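MutT/nudix family protein (Enterococcus faecalis, PDB 2FML) is of unknown function but belongs to the Nudix family and, carrying an NrtR-like winged-helix domain, probably serves as a transcriptional regulator. Local coordinates at residues Phe78-Glu83 with Val89-Lys94; Asp199-Glu204 with Ala225-Val230; Ala130-Glu135 with Val146-Leu151. One frame throughout, in Å; residues are numbered along the deposited sequence.

Followed from the N terminus, the three contacts come in series, and none nests within or crosses another. Contact 1 closes first, folding the loop after strand 72-78 onto helix 85-97 with five residues between its segments. Contact 3 is next along the chain: it closes the connection between strands 123-131 and 143-154, with ten residues between its segments, still inside the Nudix domain. Contact 2 comes last and spans twenty residues, tying the end of helix 186-200 to helix 217-228 of the winged-helix region. The centres of contacts 1 and 2 are about 30 Å apart, on opposite sides of the chain's centre, whereas contacts 2 and 3 approach to about 5 Å between nearest atoms.

Contact 1: Phe78-Glu83 with Val89-Lys94; sequences FVNRNE and VLRETK
Arg91 reaches out from helix 85-97 to meet the carboxylate of Glu83, and the resulting salt bridge carries most of this contact. Arg91 NH1 lies 3.2 Å from Glu83 OE2 in a nearly straight bond (174°), made on the syn side of the carboxylate and within the guanidinium plane. A weak, strongly bent bond to Glu83 OE1 (2.9 Å from Arg91 NH1) joins it, the two flat groups being turned 31° apart. The long arginine chain starts with CG anti to the backbone N (chi1 -160°) and bends at chi3, which swings the guanidinium round to the loop. This pairing of the glutamate and arginine belongs to the Nudix box, whose loop-helix-loop shape is recognisable in residues 77-98 and in relatives builds the metal-dependent catalytic site. Glu83 also holds the loop: its OE1 accepts the backbone N-H of Asn80 at 3.0 Å, on the anti side, across a type I turn. Phe78 contributes through its backbone, O lying 3.7 Å from Arg91 NH1 at the guanidinium edge, while its ring leads off to pack on Tyr27 of the second subunit. Arg91 NH2 has a further salt-bridge partner in Glu95.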
ATOM      1  N   PHE A  78       1.031 -16.928   7.165  1.00 57.08           N
ATOM      2  CA  PHE A  78      -0.416 -16.818   7.058  1.00 56.84           C
ATOM      3  C   PHE A  78      -0.992 -15.909   8.138  1.00 54.98           C
ATOM      4  O   PHE A  78      -0.662 -16.015   9.297  1.00 52.33           O
ATOM      5  CB  PHE A  78      -1.040 -18.235   7.084  1.00 55.70           C
ATOM      6  CG  PHE A  78      -0.817 -18.972   5.804  1.00 60.47           C
ATOM      7  CD1 PHE A  78      -1.736 -18.863   4.745  1.00 63.38           C
ATOM      8  CD2 PHE A  78       0.344 -19.713   5.595  1.00 66.78           C
ATOM      9  CE1 PHE A  78      -1.527 -19.505   3.467  1.00 60.67           C
ATOM     10  CE2 PHE A  78       0.574 -20.366   4.330  1.00 67.65           C
ATOM     11  CZ  PHE A  78      -0.386 -20.241   3.260  1.00 61.51           C
ATOM     12  N   VAL A  79      -1.851 -14.987   7.730  1.00 55.52           N
ATOM     13  CA  VAL A  79      -2.577 -14.246   8.727  1.00 54.43           C
ATOM     14  C   VAL A  79      -3.762 -15.031   9.261  1.00 54.92           C
ATOM     15  O   VAL A  79      -4.512 -15.621   8.489  1.00 54.09           O
ATOM     16  CB  VAL A  79      -2.866 -12.729   8.403  1.00 55.26           C
ATOM     17  CG1 VAL A  79      -2.042 -12.083   7.218  1.00 50.32           C
ATOM     18  CG2 VAL A  79      -4.311 -12.311   8.589  1.00 56.18           C
ATOM     19  N   ASN A  80      -3.934 -14.974  10.578  1.00 54.82           N
ATOM     20  CA  ASN A  80      -5.044 -15.614  11.268  1.00 55.17           C
ATOM     21  C   ASN A  80      -6.272 -14.677  11.257  1.00 55.03           C
ATOM     22  O   ASN A  80      -6.121 -13.432  11.369  1.00 52.13           O
ATOM     23  CB  ASN A  80      -4.636 -15.819  12.744  1.00 56.72           C
ATOM     24  CG  ASN A  80      -3.486 -16.848  12.939  1.00 59.82           C
ATOM     25  OD1 ASN A  80      -2.850 -16.838  13.996  1.00 67.20           O
ATOM     26  ND2 ASN A  80      -3.275 -17.745  11.990  1.00 58.79           N
ATOM     27  N   ARG A  81      -7.471 -15.278  11.172  1.00 54.07           N
ATOM     28  CA  ARG A  81      -8.755 -14.529  11.208  1.00 54.83           C
ATOM     29  C   ARG A  81      -8.915 -13.405  12.288  1.00 54.60           C
ATOM     30  O   ARG A  81      -9.531 -12.362  12.031  1.00 54.97           O
ATOM     31  CB  ARG A  81      -9.955 -15.501  11.297  1.00 55.84           C
ATOM     32  CG  ARG A  81     -11.287 -14.863  10.870  1.00 54.65           C
ATOM     33  CD  ARG A  81     -11.959 -14.385  12.088  1.00 58.71           C
ATOM     34  NE  ARG A  81     -13.225 -13.704  11.844  1.00 57.98           N
ATOM     35  CZ  ARG A  81     -13.386 -12.411  11.580  1.00 54.78           C
ATOM     36  NH1 ARG A  81     -12.348 -11.553  11.450  1.00 51.06           N
ATOM     37  NH2 ARG A  81     -14.631 -11.990  11.423  1.00 54.91           N
ATOM     38  N   ASN A  82      -8.381 -13.630  13.472  1.00 53.55           N
ATOM     39  CA  ASN A  82      -8.495 -12.654  14.551  1.00 54.17           C
ATOM     40  C   ASN A  82      -7.329 -11.597  14.651  1.00 53.21           C
ATOM     41  O   ASN A  82      -7.130 -11.002  15.708  1.00 52.88           O
ATOM     42  CB  ASN A  82      -8.697 -13.399  15.898  1.00 52.74           C
ATOM     43  CG  ASN A  82      -7.394 -14.099  16.387  1.00 58.48           C
ATOM     44  OD1 ASN A  82      -6.346 -14.047  15.698  1.00 62.00           O
ATOM     45  ND2 ASN A  82      -7.449 -14.749  17.577  1.00 58.88           N
ATOM     46  N   GLU A  83      -6.593 -11.379  13.557  1.00 53.14           N
ATOM     47  CA  GLU A  83      -5.369 -10.578  13.521  1.00 53.40           C
ATOM     48  C   GLU A  83      -5.416  -9.643  12.289  1.00 52.44           C
ATOM     49  O   GLU A  83      -5.801 -10.074  11.213  1.00 50.76           O
ATOM     50  CB  GLU A  83      -4.211 -11.484  13.102  1.00 53.92           C
ATOM     51  CG  GLU A  83      -3.436 -12.111  14.174  1.00 57.62           C
ATOM     52  CD  GLU A  83      -2.187 -12.779  13.617  1.00 59.82           C
ATOM     53  OE1 GLU A  83      -2.208 -13.389  12.496  1.00 56.35           O
ATOM     54  OE2 GLU A  83      -1.187 -12.696  14.355  1.00 64.05           O
ATOM     55  N   VAL A  89       2.307  -9.761  10.842  1.00 56.53           N
ATOM     56  CA  VAL A  89       3.698  -9.667  10.332  1.00 55.54           C
ATOM     57  C   VAL A  89       4.708  -9.566  11.477  1.00 56.81           C
ATOM     58  O   VAL A  89       5.812 -10.117  11.393  1.00 57.34           O
ATOM     59  CB  VAL A  89       3.905  -8.568   9.235  1.00 54.97           C
ATOM     60  CG1 VAL A  89       3.960  -7.134   9.842  1.00 49.55           C
ATOM     61  CG2 VAL A  89       5.155  -8.914   8.396  1.00 56.09           C
ATOM     62  N   LEU A  90       4.308  -8.893  12.554  1.00 56.28           N
ATOM     63  CA  LEU A  90       5.104  -8.839  13.751  1.00 58.06           C
ATOM     64  C   LEU A  90       5.253 -10.163  14.492  1.00 57.44           C
ATOM     65  O   LEU A  90       6.318 -10.445  14.996  1.00 56.60           O
ATOM     66  CB  LEU A  90       4.569  -7.773  14.734  1.00 59.41           C
ATOM     67  CG  LEU A  90       4.314  -6.297  14.357  1.00 61.10           C
ATOM     68  CD1 LEU A  90       3.780  -5.576  15.638  1.00 60.62           C
ATOM     69  CD2 LEU A  90       5.510  -5.657  13.804  1.00 60.25           C
ATOM     70  N   ARG A  91       4.167 -10.929  14.578  1.00 57.89           N
ATOM     71  CA  ARG A  91       4.144 -12.294  15.143  1.00 58.66           C
ATOM     72  C   ARG A  91       4.991 -13.285  14.294  1.00 58.53           C
ATOM     73  O   ARG A  91       5.797 -14.042  14.846  1.00 58.87           O
ATOM     74  CB  ARG A  91       2.697 -12.760  15.151  1.00 59.37           C
ATOM     75  CG  ARG A  91       2.311 -13.910  16.075  1.00 61.35           C
ATOM     76  CD  ARG A  91       1.035 -14.477  15.545  1.00 63.80           C
ATOM     77  NE  ARG A  91       1.447 -15.521  14.659  1.00 66.50           N
ATOM     78  CZ  ARG A  91       1.054 -15.770  13.432  1.00 64.04           C
ATOM     79  NH1 ARG A  91       0.143 -15.076  12.773  1.00 68.97           N
ATOM     80  NH2 ARG A  91       1.627 -16.782  12.868  1.00 65.79           N
ATOM     81  N   GLU A  92       4.810 -13.273  12.978  1.00 57.80           N
ATOM     82  CA  GLU A  92       5.593 -14.126  12.045  1.00 58.01           C
ATOM     83  C   GLU A  92       7.071 -13.831  12.006  1.00 57.60           C
ATOM     84  O   GLU A  92       7.878 -14.746  11.921  1.00 58.67           O
ATOM     85  CB  GLU A  92       5.026 -14.087  10.641  1.00 57.93           C
ATOM     86  CG  GLU A  92       3.690 -14.806  10.534  1.00 61.45           C
ATOM     87  CD  GLU A  92       3.796 -16.360  10.589  1.00 64.27           C
ATOM     88  OE1 GLU A  92       4.891 -16.947  10.395  1.00 68.56           O
ATOM     89  OE2 GLU A  92       2.744 -17.002  10.777  1.00 65.83           O
ATOM     90  N   THR A  93       7.427 -12.560  12.126  1.00 57.33           N
ATOM     91  CA  THR A  93       8.828 -12.155  12.138  1.00 57.09           C
ATOM     92  C   THR A  93       9.494 -12.637  13.421  1.00 56.91           C
ATOM     93  O   THR A  93      10.589 -13.198  13.377  1.00 57.27           O
ATOM     94  CB  THR A  93       8.980 -10.629  11.981  1.00 57.16           C
ATOM     95  OG1 THR A  93       8.372 -10.244  10.755  1.00 58.09           O
ATOM     96  CG2 THR A  93      10.495 -10.144  12.079  1.00 56.89           C
ATOM     97  N   LYS A  94       8.830 -12.450  14.551  1.00 56.35           N
ATOM     98  CA  LYS A  94       9.324 -13.009  15.793  1.00 55.95           C
ATOM     99  C   LYS A  94       9.436 -14.543  15.792  1.00 56.50           C
ATOM    100  O   LYS A  94      10.461 -15.069  16.199  1.00 54.87           O
ATOM    101  CB  LYS A  94       8.515 -12.517  16.991  1.00 55.68           C
ATOM    102  CG  LYS A  94       9.238 -12.788  18.285  1.00 56.37           C
ATOM    103  CD  LYS A  94       8.358 -12.561  19.492  1.00 56.26           C
ATOM    104  CE  LYS A  94       9.062 -13.088  20.756  1.00 55.95           C
ATOM    105  NZ  LYS A  94       8.078 -12.999  21.876  1.00 59.25           N
TER

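Contact 2: Asp199-Glu204 with Ala225-Val230; sequences DKMEHE and AKFLGV
Met201, present as selenomethionine, pushes one extended side chain against two consecutive residues of helix 217-228, a compact example of how a single flexible chain joins the end of helix 186-200 to helix 217-228, with no hydrogen bond between the two segments. Its terminal methyl does the closest touching: Met201 CE sits 3.5 Å from Leu228 CG, with both leucine methyls also close by. One atom further back, Met201 SE rests 3.8 Å from Phe227 CB. The selenium of Met201 lies 5.0 Å from the centroid of the Phe227 ring, which it approaches obliquely, 48° off the normal.

The torsions explain the reach. Met201 begins with CG lodged between the backbone N and the carbonyl carbon (chi1 65°), and from there the chain runs straight on toward the helix. Val207 adds a shared neighbour, touching the side chains of both Met201 and Phe227.

Further out, the Phe227 ring meets that of Phe194 on helix 186-200 and packs on Leu56 of strand 55-63, while the carbonyl of Phe227 accepts a hydrogen bond from Arg153. The helix ends at Leu228, and Gly229 then takes a positive phi; Ala225 O receives both Gly229 N and Val230 N. On the other segment the chain turns at Lys200 O, which accepts from His203 N and Glu204 N; the ring of His203 then stacks on His203 of the second subunit. The Met201-Phe227 pair is a Met-aromatic contact, here joining the chain at the end of helix 186-200 to a helix of the NrtR-type winged-helix domain, a fold that binds DNA in such regulators.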
ATOM      1  N   ASP A 199      12.971   6.278  -3.551  1.00 69.90           N
ATOM      2  CA  ASP A 199      11.870   7.246  -3.818  1.00 70.81           C
ATOM      3  C   ASP A 199      11.464   8.159  -2.673  1.00 70.95           C
ATOM      4  O   ASP A 199      10.881   9.230  -2.913  1.00 71.32           O
ATOM      5  CB  ASP A 199      10.579   6.554  -4.297  1.00 70.75           C
ATOM      6  CG  ASP A 199      10.736   5.883  -5.654  1.00 72.72           C
ATOM      7  OD1 ASP A 199      11.759   6.161  -6.328  1.00 75.41           O
ATOM      8  OD2 ASP A 199       9.856   5.063  -6.037  1.00 73.85           O
ATOM      9  N   LYS A 200      11.742   7.748  -1.442  1.00 71.01           N
ATOM     10  CA  LYS A 200      11.160   8.410  -0.278  1.00 70.66           C
ATOM     11  C   LYS A 200      12.204   9.178   0.505  1.00 71.05           C
ATOM     12  O   LYS A 200      11.889  10.242   1.059  1.00 70.15           O
ATOM     13  CB  LYS A 200      10.422   7.387   0.616  1.00 71.01           C
ATOM     14  CG  LYS A 200       9.045   7.810   1.020  1.00 70.97           C
ATOM     15  CD  LYS A 200       8.064   6.663   0.873  1.00 73.27           C
ATOM     16  CE  LYS A 200       6.680   7.208   0.502  1.00 75.31           C
ATOM     17  NZ  LYS A 200       5.796   6.195  -0.181  1.00 74.40           N
HETATM   18  N   MSE A 201      13.447   8.665   0.513  1.00 71.07           N
HETATM   19  CA  MSE A 201      14.469   9.138   1.455  1.00 71.65           C
HETATM   20  C   MSE A 201      14.840  10.624   1.365  1.00 71.34           C
HETATM   21  O   MSE A 201      15.226  11.210   2.368  1.00 70.55           O
HETATM   22  CB  MSE A 201      15.718   8.256   1.419  1.00 70.77           C
HETATM   23  CG  MSE A 201      16.455   8.279   0.112  1.00 71.22           C
HETATM   24 SE   MSE A 201      17.892   6.946   0.093  1.00 74.12          SE
HETATM   25  CE  MSE A 201      19.065   7.840  -1.335  1.00 66.92           C
ATOM     26  N   GLU A 202      14.679  11.219   0.182  1.00 72.22           N
ATOM     27  CA  GLU A 202      15.058  12.623  -0.063  1.00 72.92           C
ATOM     28  C   GLU A 202      14.137  13.620   0.653  1.00 72.70           C
ATOM     29  O   GLU A 202      14.581  14.710   1.031  1.00 72.75           O
ATOM     30  CB  GLU A 202      15.118  12.949  -1.567  1.00 72.80           C
ATOM     31  CG  GLU A 202      16.100  14.097  -1.910  1.00 74.23           C
ATOM     32  CD  GLU A 202      15.851  14.827  -3.257  1.00 75.15           C
ATOM     33  OE1 GLU A 202      16.045  16.078  -3.314  1.00 79.44           O
ATOM     34  OE2 GLU A 202      15.473  14.171  -4.257  1.00 78.69           O
ATOM     35  N   HIS A 203      12.875  13.232   0.855  1.00 72.22           N
ATOM     36  CA  HIS A 203      11.829  14.100   1.416  1.00 71.79           C
ATOM     37  C   HIS A 203      11.125  13.452   2.624  1.00 70.76           C
ATOM     38  O   HIS A 203      10.280  14.094   3.312  1.00 70.98           O
ATOM     39  CB  HIS A 203      10.782  14.421   0.339  1.00 72.62           C
ATOM     40  CG  HIS A 203      11.373  14.823  -0.981  1.00 74.95           C
ATOM     41  ND1 HIS A 203      11.362  13.991  -2.089  1.00 76.47           N
ATOM     42  CD2 HIS A 203      11.997  15.968  -1.368  1.00 75.28           C
ATOM     43  CE1 HIS A 203      11.955  14.610  -3.100  1.00 77.41           C
ATOM     44  NE2 HIS A 203      12.347  15.810  -2.688  1.00 76.79           N
ATOM     45  N   GLU A 204      11.456  12.184   2.865  1.00 68.60           N
ATOM     46  CA  GLU A 204      11.041  11.509   4.083  1.00 67.66           C
ATOM     47  C   GLU A 204      12.110  10.470   4.447  1.00 66.50           C
ATOM     48  O   GLU A 204      12.052   9.323   4.004  1.00 65.05           O
ATOM     49  CB  GLU A 204       9.650  10.899   3.914  1.00 67.51           C
ATOM     50  CG  GLU A 204       9.151  10.117   5.091  1.00 69.76           C
ATOM     51  CD  GLU A 204       7.947   9.246   4.699  1.00 72.38           C
ATOM     52  OE1 GLU A 204       6.904   9.801   4.300  1.00 70.69           O
ATOM     53  OE2 GLU A 204       8.068   8.001   4.751  1.00 77.62           O
ATOM     54  N   ALA A 225      24.240   6.978  -0.028  1.00 63.39           N
ATOM     55  CA  ALA A 225      25.047   6.522  -1.160  1.00 63.09           C
ATOM     56  C   ALA A 225      24.901   4.995  -1.396  1.00 62.63           C
ATOM     57  O   ALA A 225      24.942   4.550  -2.548  1.00 61.68           O
ATOM     58  CB  ALA A 225      26.513   6.949  -1.013  1.00 62.14           C
ATOM     59  N   LYS A 226      24.754   4.209  -0.319  1.00 62.84           N
ATOM     60  CA  LYS A 226      24.497   2.749  -0.455  1.00 63.74           C
ATOM     61  C   LYS A 226      23.185   2.472  -1.240  1.00 63.65           C
ATOM     62  O   LYS A 226      23.115   1.533  -2.037  1.00 63.32           O
ATOM     63  CB  LYS A 226      24.468   1.965   0.899  1.00 63.95           C
ATOM     64  CG  LYS A 226      25.808   1.801   1.689  1.00 62.72           C
ATOM     65  CD  LYS A 226      27.069   1.948   0.852  1.00 66.04           C
ATOM     66  CE  LYS A 226      27.714   0.647   0.403  1.00 67.90           C
ATOM     67  NZ  LYS A 226      29.188   0.852  -0.021  1.00 62.96           N
ATOM     68  N   PHE A 227      22.155   3.288  -1.000  1.00 63.19           N
ATOM     69  CA  PHE A 227      20.917   3.209  -1.801  1.00 62.35           C
ATOM     70  C   PHE A 227      21.046   3.792  -3.220  1.00 61.79           C
ATOM     71  O   PHE A 227      20.414   3.284  -4.158  1.00 61.51           O
ATOM     72  CB  PHE A 227      19.734   3.801  -1.045  1.00 61.32           C
ATOM     73  CG  PHE A 227      19.250   2.921   0.062  1.00 60.81           C
ATOM     74  CD1 PHE A 227      18.452   1.788  -0.214  1.00 60.53           C
ATOM     75  CD2 PHE A 227      19.599   3.194   1.368  1.00 57.59           C
ATOM     76  CE1 PHE A 227      17.993   0.945   0.794  1.00 62.37           C
ATOM     77  CE2 PHE A 227      19.132   2.397   2.387  1.00 60.48           C
ATOM     78  CZ  PHE A 227      18.345   1.245   2.118  1.00 61.72           C
ATOM     79  N   LEU A 228      21.873   4.828  -3.363  1.00 60.94           N
ATOM     80  CA  LEU A 228      22.102   5.496  -4.651  1.00 60.09           C
ATOM     81  C   LEU A 228      23.055   4.702  -5.504  1.00 60.02           C
ATOM     82  O   LEU A 228      22.953   4.715  -6.714  1.00 59.58           O
ATOM     83  CB  LEU A 228      22.583   6.951  -4.442  1.00 59.97           C
ATOM     84  CG  LEU A 228      21.440   7.862  -3.936  1.00 60.65           C
ATOM     85  CD1 LEU A 228      21.900   9.202  -3.380  1.00 59.12           C
ATOM     86  CD2 LEU A 228      20.348   8.064  -4.985  1.00 58.00           C
ATOM     87  N   GLY A 229      23.965   3.976  -4.855  1.00 61.00           N
ATOM     88  CA  GLY A 229      24.953   3.144  -5.539  1.00 61.58           C
ATOM     89  C   GLY A 229      26.126   3.982  -5.990  1.00 62.06           C
ATOM     90  O   GLY A 229      26.783   3.663  -6.962  1.00 62.46           O
ATOM     91  N   VAL A 230      26.373   5.068  -5.266  1.00 62.59           N
ATOM     92  CA  VAL A 230      27.473   5.973  -5.525  1.00 62.14           C
ATOM     93  C   VAL A 230      28.448   6.012  -4.301  1.00 62.29           C
ATOM     94  O   VAL A 230      28.142   5.540  -3.210  1.00 61.72           O
ATOM     95  CB  VAL A 230      26.953   7.420  -5.838  1.00 61.93           C
ATOM     96  CG1 VAL A 230      25.978   7.434  -7.011  1.00 61.69           C
ATOM     97  CG2 VAL A 230      26.313   8.037  -4.604  1.00 62.20           C
TER

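Contact 3: Ala130-Glu135 with Val146-Leu151; sequences AFIGEE and VHWFNL
Trp148 is the centre of this contact, and four consecutive residues, Ile132 to Glu135, line one face and part of the edge of its indole. The tight part lies along the ring's margin and that face. Trp148 NE1 donates to Glu135 O at 3.0 Å (159°), a bond that runs in the plane of both the indole and the carbonyl and, with the flanking contacts, probably limits the ring's rotation. Farther along the periphery, on the six-membered ring, Ile132 CD1 abuts Trp148 CH2 at 3.6 Å, near the ring plane. Over the face comes Glu134, whose CG stands 3.7 Å from the centroid of the five-membered ring of Trp148, only 15° off the normal, in a CH-pi contact. That methylene is put there by a first torsion with CG opposite the backbone N (chi1 -155°), and the rest of the chain extends past the indole. Its carboxylate finds partners outside the two segments: OE1 accepts from Asn50 ND2 and OE2 forms a salt bridge with Lys57, which probably helps to hold the methylene above the ring.

The looser side belongs to Gly133, which is exposed and little buried by the contact, though its O approaches Trp148 CZ2 obliquely at 3.6 Å, and to the side chain of Glu135, which leads away and leaves this residue to contribute mainly its backbone. An inverse gamma turn centred on Glu134 kinks the chain here, its bond from Glu135 N to Gly133 O being weak.

No helix lies between the segments along the chain. In the mixed sheet strand 123-131 runs parallel to strand 39-50, which pairs with strand 55-63, and that in turn pairs with strand 143-154. Trp148 meets the chain just after strand 123-131, and both it and Glu134 rest on Cys48 of strand 39-50.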
ATOM      1  N   ALA A 130      10.789  -2.582   7.302  1.00 57.85           N
ATOM      2  CA  ALA A 130      11.244  -1.929   8.536  1.00 58.07           C
ATOM      3  C   ALA A 130      12.734  -1.800   8.505  1.00 56.87           C
ATOM      4  O   ALA A 130      13.435  -2.650   7.880  1.00 56.89           O
ATOM      5  CB  ALA A 130      10.807  -2.723   9.776  1.00 58.41           C
ATOM      6  N   PHE A 131      13.191  -0.738   9.170  1.00 56.34           N
ATOM      7  CA  PHE A 131      14.607  -0.384   9.342  1.00 56.28           C
ATOM      8  C   PHE A 131      14.935  -0.595  10.788  1.00 56.81           C
ATOM      9  O   PHE A 131      14.269   0.003  11.632  1.00 56.96           O
ATOM     10  CB  PHE A 131      14.805   1.093   9.059  1.00 55.09           C
ATOM     11  CG  PHE A 131      14.201   1.546   7.789  1.00 55.73           C
ATOM     12  CD1 PHE A 131      14.682   1.081   6.564  1.00 56.34           C
ATOM     13  CD2 PHE A 131      13.149   2.450   7.802  1.00 58.51           C
ATOM     14  CE1 PHE A 131      14.122   1.501   5.382  1.00 54.56           C
ATOM     15  CE2 PHE A 131      12.597   2.901   6.620  1.00 58.77           C
ATOM     16  CZ  PHE A 131      13.084   2.419   5.408  1.00 57.64           C
ATOM     17  N   ILE A 132      15.944  -1.412  11.080  1.00 56.93           N
ATOM     18  CA  ILE A 132      16.215  -1.877  12.429  1.00 58.05           C
ATOM     19  C   ILE A 132      17.733  -2.040  12.642  1.00 58.83           C
ATOM     20  O   ILE A 132      18.518  -1.779  11.731  1.00 58.07           O
ATOM     21  CB  ILE A 132      15.424  -3.207  12.756  1.00 59.19           C
ATOM     22  CG1 ILE A 132      15.861  -4.396  11.864  1.00 58.92           C
ATOM     23  CG2 ILE A 132      13.897  -2.979  12.584  1.00 59.90           C
ATOM     24  CD1 ILE A 132      15.863  -5.763  12.595  1.00 57.40           C
ATOM     25  N   GLY A 133      18.146  -2.407  13.855  1.00 58.95           N
ATOM     26  CA  GLY A 133      19.526  -2.794  14.097  1.00 58.77           C
ATOM     27  C   GLY A 133      19.774  -4.196  13.578  1.00 59.04           C
ATOM     28  O   GLY A 133      18.826  -4.942  13.294  1.00 58.55           O
ATOM     29  N   GLU A 134      21.057  -4.537  13.451  1.00 59.43           N
ATOM     30  CA  GLU A 134      21.525  -5.857  13.072  1.00 59.90           C
ATOM     31  C   GLU A 134      21.430  -6.784  14.284  1.00 60.83           C
ATOM     32  O   GLU A 134      22.448  -7.131  14.908  1.00 60.92           O
ATOM     33  CB  GLU A 134      22.971  -5.797  12.557  1.00 59.36           C
ATOM     34  CG  GLU A 134      23.328  -6.950  11.608  1.00 60.11           C
ATOM     35  CD  GLU A 134      24.767  -6.945  11.081  1.00 61.02           C
ATOM     36  OE1 GLU A 134      25.418  -5.888  11.007  1.00 61.45           O
ATOM     37  OE2 GLU A 134      25.260  -8.031  10.705  1.00 63.57           O
ATOM     38  N   GLU A 135      20.197  -7.186  14.614  1.00 61.53           N
ATOM     39  CA  GLU A 135      19.915  -7.990  15.822  1.00 61.69           C
ATOM     40  C   GLU A 135      20.466  -9.392  15.682  1.00 60.81           C
ATOM     41  O   GLU A 135      20.653  -9.861  14.554  1.00 60.66           O
ATOM     42  CB  GLU A 135      18.419  -8.104  16.102  1.00 62.12           C
ATOM     43  CG  GLU A 135      17.591  -6.914  15.747  1.00 66.17           C
ATOM     44  CD  GLU A 135      17.111  -6.149  16.930  1.00 73.10           C
ATOM     45  OE1 GLU A 135      15.882  -6.182  17.175  1.00 75.59           O
ATOM     46  OE2 GLU A 135      17.950  -5.520  17.610  1.00 75.94           O
ATOM     47  N   VAL A 146      18.691 -18.556   8.899  1.00 57.02           N
ATOM     48  CA  VAL A 146      18.238 -17.175   8.937  1.00 56.60           C
ATOM     49  C   VAL A 146      19.512 -16.324   9.016  1.00 54.74           C
ATOM     50  O   VAL A 146      20.369 -16.547   9.853  1.00 52.28           O
ATOM     51  CB  VAL A 146      17.183 -16.864  10.099  1.00 56.36           C
ATOM     52  CG1 VAL A 146      17.813 -16.945  11.477  1.00 56.09           C
ATOM     53  CG2 VAL A 146      16.575 -15.486   9.878  1.00 57.49           C
ATOM     54  N   HIS A 147      19.642 -15.375   8.104  1.00 53.46           N
ATOM     55  CA  HIS A 147      20.896 -14.621   8.027  1.00 52.60           C
ATOM     56  C   HIS A 147      20.591 -13.238   7.566  1.00 52.79           C
ATOM     57  O   HIS A 147      19.643 -13.006   6.796  1.00 53.27           O
ATOM     58  CB  HIS A 147      21.860 -15.233   7.010  1.00 51.48           C
ATOM     59  CG  HIS A 147      22.319 -16.619   7.332  1.00 52.23           C
ATOM     60  ND1 HIS A 147      22.098 -17.695   6.486  1.00 53.61           N
ATOM     61  CD2 HIS A 147      23.017 -17.107   8.392  1.00 51.26           C
ATOM     62  CE1 HIS A 147      22.642 -18.782   7.018  1.00 52.53           C
ATOM     63  NE2 HIS A 147      23.183 -18.457   8.180  1.00 53.06           N
ATOM     64  N   TRP A 148      21.455 -12.324   7.975  1.00 53.44           N
ATOM     65  CA  TRP A 148      21.530 -10.993   7.409  1.00 52.74           C
ATOM     66  C   TRP A 148      22.381 -11.118   6.155  1.00 53.13           C
ATOM     67  O   TRP A 148      23.579 -11.353   6.237  1.00 54.09           O
ATOM     68  CB  TRP A 148      22.226 -10.045   8.420  1.00 51.79           C
ATOM     69  CG  TRP A 148      21.336  -9.603   9.553  1.00 51.08           C
ATOM     70  CD1 TRP A 148      21.443  -9.943  10.904  1.00 50.95           C
ATOM     71  CD2 TRP A 148      20.211  -8.717   9.455  1.00 52.20           C
ATOM     72  NE1 TRP A 148      20.432  -9.346  11.612  1.00 50.98           N
ATOM     73  CE2 TRP A 148      19.678  -8.572  10.756  1.00 49.97           C
ATOM     74  CE3 TRP A 148      19.591  -8.038   8.382  1.00 52.46           C
ATOM     75  CZ2 TRP A 148      18.569  -7.779  11.015  1.00 49.93           C
ATOM     76  CZ3 TRP A 148      18.496  -7.235   8.643  1.00 52.56           C
ATOM     77  CH2 TRP A 148      18.016  -7.092   9.977  1.00 51.80           C
ATOM     78  N   PHE A 149      21.763 -10.968   4.988  1.00 54.28           N
ATOM     79  CA  PHE A 149      22.478 -10.979   3.729  1.00 54.57           C
ATOM     80  C   PHE A 149      23.039  -9.596   3.454  1.00 55.43           C
ATOM     81  O   PHE A 149      22.371  -8.588   3.631  1.00 55.74           O
ATOM     82  CB  PHE A 149      21.545 -11.400   2.580  1.00 53.56           C
ATOM     83  CG  PHE A 149      21.462 -12.911   2.371  1.00 51.85           C
ATOM     84  CD1 PHE A 149      20.981 -13.750   3.379  1.00 47.35           C
ATOM     85  CD2 PHE A 149      21.803 -13.474   1.123  1.00 51.70           C
ATOM     86  CE1 PHE A 149      20.919 -15.128   3.196  1.00 47.72           C
ATOM     87  CE2 PHE A 149      21.721 -14.876   0.895  1.00 46.39           C
ATOM     88  CZ  PHE A 149      21.308 -15.692   1.950  1.00 49.95           C
ATOM     89  N   ASN A 150      24.267  -9.556   2.999  1.00 55.90           N
ATOM     90  CA  ASN A 150      24.825  -8.342   2.455  1.00 56.78           C
ATOM     91  C   ASN A 150      24.035  -7.843   1.262  1.00 56.28           C
ATOM     92  O   ASN A 150      23.812  -8.580   0.302  1.00 55.40           O
ATOM     93  CB  ASN A 150      26.211  -8.665   1.943  1.00 58.10           C
ATOM     94  CG  ASN A 150      27.216  -7.738   2.461  1.00 64.58           C
ATOM     95  OD1 ASN A 150      28.022  -8.118   3.340  1.00 69.60           O
ATOM     96  ND2 ASN A 150      27.155  -6.461   2.000  1.00 67.52           N
ATOM     97  N   LEU A 151      23.643  -6.589   1.293  1.00 56.08           N
ATOM     98  CA  LEU A 151      22.917  -6.006   0.178  1.00 56.31           C
ATOM     99  C   LEU A 151      23.721  -4.835  -0.470  1.00 56.92           C
ATOM    100  O   LEU A 151      24.001  -3.808   0.161  1.00 57.44           O
ATOM    101  CB  LEU A 151      21.539  -5.573   0.681  1.00 54.74           C
ATOM    102  CG  LEU A 151      20.863  -4.464  -0.126  1.00 58.42           C
ATOM    103  CD1 LEU A 151      20.355  -4.928  -1.516  1.00 53.82           C
ATOM    104  CD2 LEU A 151      19.730  -3.873   0.720  1.00 59.52           C
TER